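Ciona betagamma-crystallin (Ciona intestinalis, PDB 2BV2) binds calcium and probably serves as a structural component of the neuroectodermal visual system of this sea squirt. Local coordinates at residues I3-D8 with D32-I37. Residues are numbered along the deposited sequence; the frame is centred on the assembly and turned at random.
With CA (calcium ion), chain C; CA (calcium ion), chain D.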
loop_
_atom_site.group_PDB
_atom_site.type_symbol
_atom_site.label_atom_id
_atom_site.label_comp_id
_atom_site.label_asym_id
_atom_site.label_seq_id
_atom_site.Cartn_x
_atom_site.Cartn_y
_atom_site.Cartn_z
ATOM N N ILE A 3 -4.291 6.781 -3.154
ATOM C CA ILE A 3 -3.060 6.218 -2.593
ATOM C C ILE A 3 -2.176 5.801 -3.759
ATOM O O ILE A 3 -2.666 5.326 -4.796
ATOM C CB ILE A 3 -3.358 5.032 -1.670
ATOM C CG1 ILE A 3 -2.117 4.647 -0.861
ATOM C CG2 ILE A 3 -3.870 3.839 -2.463
ATOM C CD1 ILE A 3 -2.396 3.565 0.167
ATOM N N ILE A 4 -0.874 5.996 -3.598
ATOM C CA ILE A 4 0.114 5.586 -4.597
ATOM C C ILE A 4 1.106 4.614 -3.950
ATOM O O ILE A 4 1.791 4.961 -2.974
ATOM C CB ILE A 4 0.865 6.783 -5.166
ATOM C CG1 ILE A 4 -0.106 7.794 -5.780
ATOM C CG2 ILE A 4 1.876 6.337 -6.206
ATOM C CD1 ILE A 4 0.495 9.178 -5.945
ATOM N N LEU A 5 1.186 3.413 -4.528
ATOM C CA LEU A 5 2.045 2.345 -4.043
ATOM C C LEU A 5 3.286 2.308 -4.910
ATOM O O LEU A 5 3.174 2.430 -6.124
ATOM C CB LEU A 5 1.333 1.008 -4.180
ATOM C CG LEU A 5 -0.064 0.865 -3.559
ATOM C CD1 LEU A 5 -0.612 -0.513 -3.830
ATOM C CD2 LEU A 5 -0.111 1.169 -2.061
ATOM N N PHE A 6 4.449 2.122 -4.288
ATOM C CA PHE A 6 5.726 2.125 -4.990
ATOM C C PHE A 6 6.481 0.837 -4.780
ATOM O O PHE A 6 6.545 0.344 -3.662
ATOM C CB PHE A 6 6.620 3.275 -4.495
ATOM C CG PHE A 6 6.128 4.632 -4.885
ATOM C CD1 PHE A 6 6.601 5.262 -6.033
ATOM C CD2 PHE A 6 5.220 5.297 -4.093
ATOM C CE1 PHE A 6 6.126 6.534 -6.392
ATOM C CE2 PHE A 6 4.726 6.560 -4.457
ATOM C CZ PHE A 6 5.183 7.177 -5.578
ATOM N N GLU A 7 7.139 0.365 -5.839
ATOM C CA GLU A 7 7.932 -0.859 -5.805
ATOM C C GLU A 7 9.155 -0.765 -4.911
ATOM O O GLU A 7 9.491 -1.735 -4.203
ATOM C CB GLU A 7 8.337 -1.191 -7.247
ATOM C CG GLU A 7 9.286 -2.371 -7.426
ATOM C CD GLU A 7 10.238 -2.170 -8.597
ATOM O OE1 GLU A 7 10.157 -1.116 -9.238
ATOM O OE2 GLU A 7 11.069 -3.062 -8.875
ATOM N N ASP A 8 9.821 0.393 -4.942
ATOM C CA ASP A 8 11.037 0.621 -4.169
ATOM C C ASP A 8 10.824 1.639 -3.039
ATOM O O ASP A 8 9.932 2.458 -3.080
ATOM C CB ASP A 8 12.159 1.151 -5.064
ATOM C CG ASP A 8 12.503 0.205 -6.220
ATOM O OD1 ASP A 8 12.154 -1.006 -6.154
ATOM O OD2 ASP A 8 13.115 0.695 -7.205
ATOM N N ASP A 32 3.060 -8.265 -3.156
ATOM C CA ASP A 32 4.318 -8.557 -2.489
ATOM C C ASP A 32 5.536 -7.873 -3.107
ATOM O O ASP A 32 6.619 -8.461 -3.176
ATOM C CB ASP A 32 4.542 -10.062 -2.354
ATOM C CG ASP A 32 3.527 -10.723 -1.446
ATOM O OD1 ASP A 32 2.778 -10.012 -0.753
ATOM O OD2 ASP A 32 3.483 -11.967 -1.398
ATOM N N ILE A 33 5.349 -6.629 -3.551
ATOM C CA ILE A 33 6.478 -5.814 -3.985
ATOM C C ILE A 33 6.559 -4.431 -3.385
ATOM O O ILE A 33 7.554 -3.765 -3.602
ATOM C CB ILE A 33 6.517 -5.632 -5.526
ATOM C CG1 ILE A 33 5.326 -4.823 -6.033
ATOM C CG2 ILE A 33 6.591 -6.979 -6.225
ATOM C CD1 ILE A 33 5.473 -4.452 -7.500
ATOM N N VAL A 34 5.535 -3.972 -2.667
ATOM C CA VAL A 34 5.501 -2.577 -2.232
ATOM C C VAL A 34 6.517 -2.296 -1.115
ATOM O O VAL A 34 6.619 -3.039 -0.138
ATOM C CB VAL A 34 4.094 -2.156 -1.784
ATOM C CG1 VAL A 34 4.121 -0.792 -1.039
ATOM C CG2 VAL A 34 3.148 -2.093 -2.973
ATOM N N SER A 35 7.290 -1.222 -1.303
ATOM C CA SER A 35 8.312 -0.827 -0.363
ATOM C C SER A 35 8.205 0.644 0.096
ATOM O O SER A 35 8.877 1.025 1.032
ATOM C CB SER A 35 9.677 -1.109 -0.986
ATOM O OG SER A 35 9.867 -2.495 -1.235
ATOM N N SER A 36 7.405 1.479 -0.585
ATOM C CA SER A 36 7.030 2.785 -0.058
ATOM C C SER A 36 5.647 3.193 -0.571
ATOM O O SER A 36 5.122 2.596 -1.527
ATOM C CB SER A 36 8.064 3.844 -0.436
ATOM O OG SER A 36 8.166 4.013 -1.838
ATOM N N ILE A 37 5.069 4.202 0.080
ATOM C CA ILE A 37 3.677 4.597 -0.156
ATOM C C ILE A 37 3.510 6.092 0.027
ATOM O O ILE A 37 4.092 6.667 0.932
ATOM C CB ILE A 37 2.690 3.869 0.815
ATOM C CG1 ILE A 37 2.677 2.351 0.579
ATOM C CG2 ILE A 37 1.267 4.436 0.674
ATOM C CD1 ILE A 37 1.780 1.609 1.571
HETATM CA CA CA C . 9.962 -3.769 -3.247
HETATM CA CA CA D . 1.280 -10.433 1.152
HETATM O O HOH W 1 11.787 -4.775 -2.203
#
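Ser36 stands beside Phe6 on one face of the antiparallel pair formed by residues 3-6 and 36-37. With OG held between its own backbone N and carbonyl carbon (chi1 62°), the Ser36 hydroxyl lies 3.2 Å from Phe6 CB and donates to Asp8 O at 2.7 Å, in the carbonyl plane; it is also hydrogen-bonded to Phe11 N. A small side chain carrying one donor and acceptor suits this buried place. With an alanine here, Asp8 O is likely to lose this donor and Phe11 N its acceptor, so that the chain after Phe6 could shift. The Phe6 ring meets Ser36 O with its edge, in plane, while Phe6 N binds that same oxygen at 2.9 Å. Phe6 O receives Ser35 N almost straight (169° at the hydrogen) and Ser36 N only weakly, so two successive residues face one: a classic beta bulge.

On the opposite face the partners are aliphatic, as suits a buried face. Leu5 and Ile37 run alongside each other in the same direction, with Leu5 CD2 4.0 Å from Ile37 CG1. Val34 CG2 slants against Leu5 CB, and the other branch of Ile37, CG2, meets Ile3 CG1 at 3.7 Å. Leu77, from a loop, touches both Val34 and Ile37.

Past the bulge, Glu7 O and Ile33 O converge to 2.9 Å because both bind one calcium ion. Ser35 OG, set beside its backbone N (chi1 -63°), joins them at 2.4 Å from the metal; Asp75 and a water add further ligands, and the carboxylate of Asp74 accepts a hydrogen bond from that hydroxyl. Asp32 OD1 binds the second calcium ion, so segment 32-37 serves both sites of this paired calcium-binding arrangement, characteristic of the Greek-key domain of betagamma-crystallins.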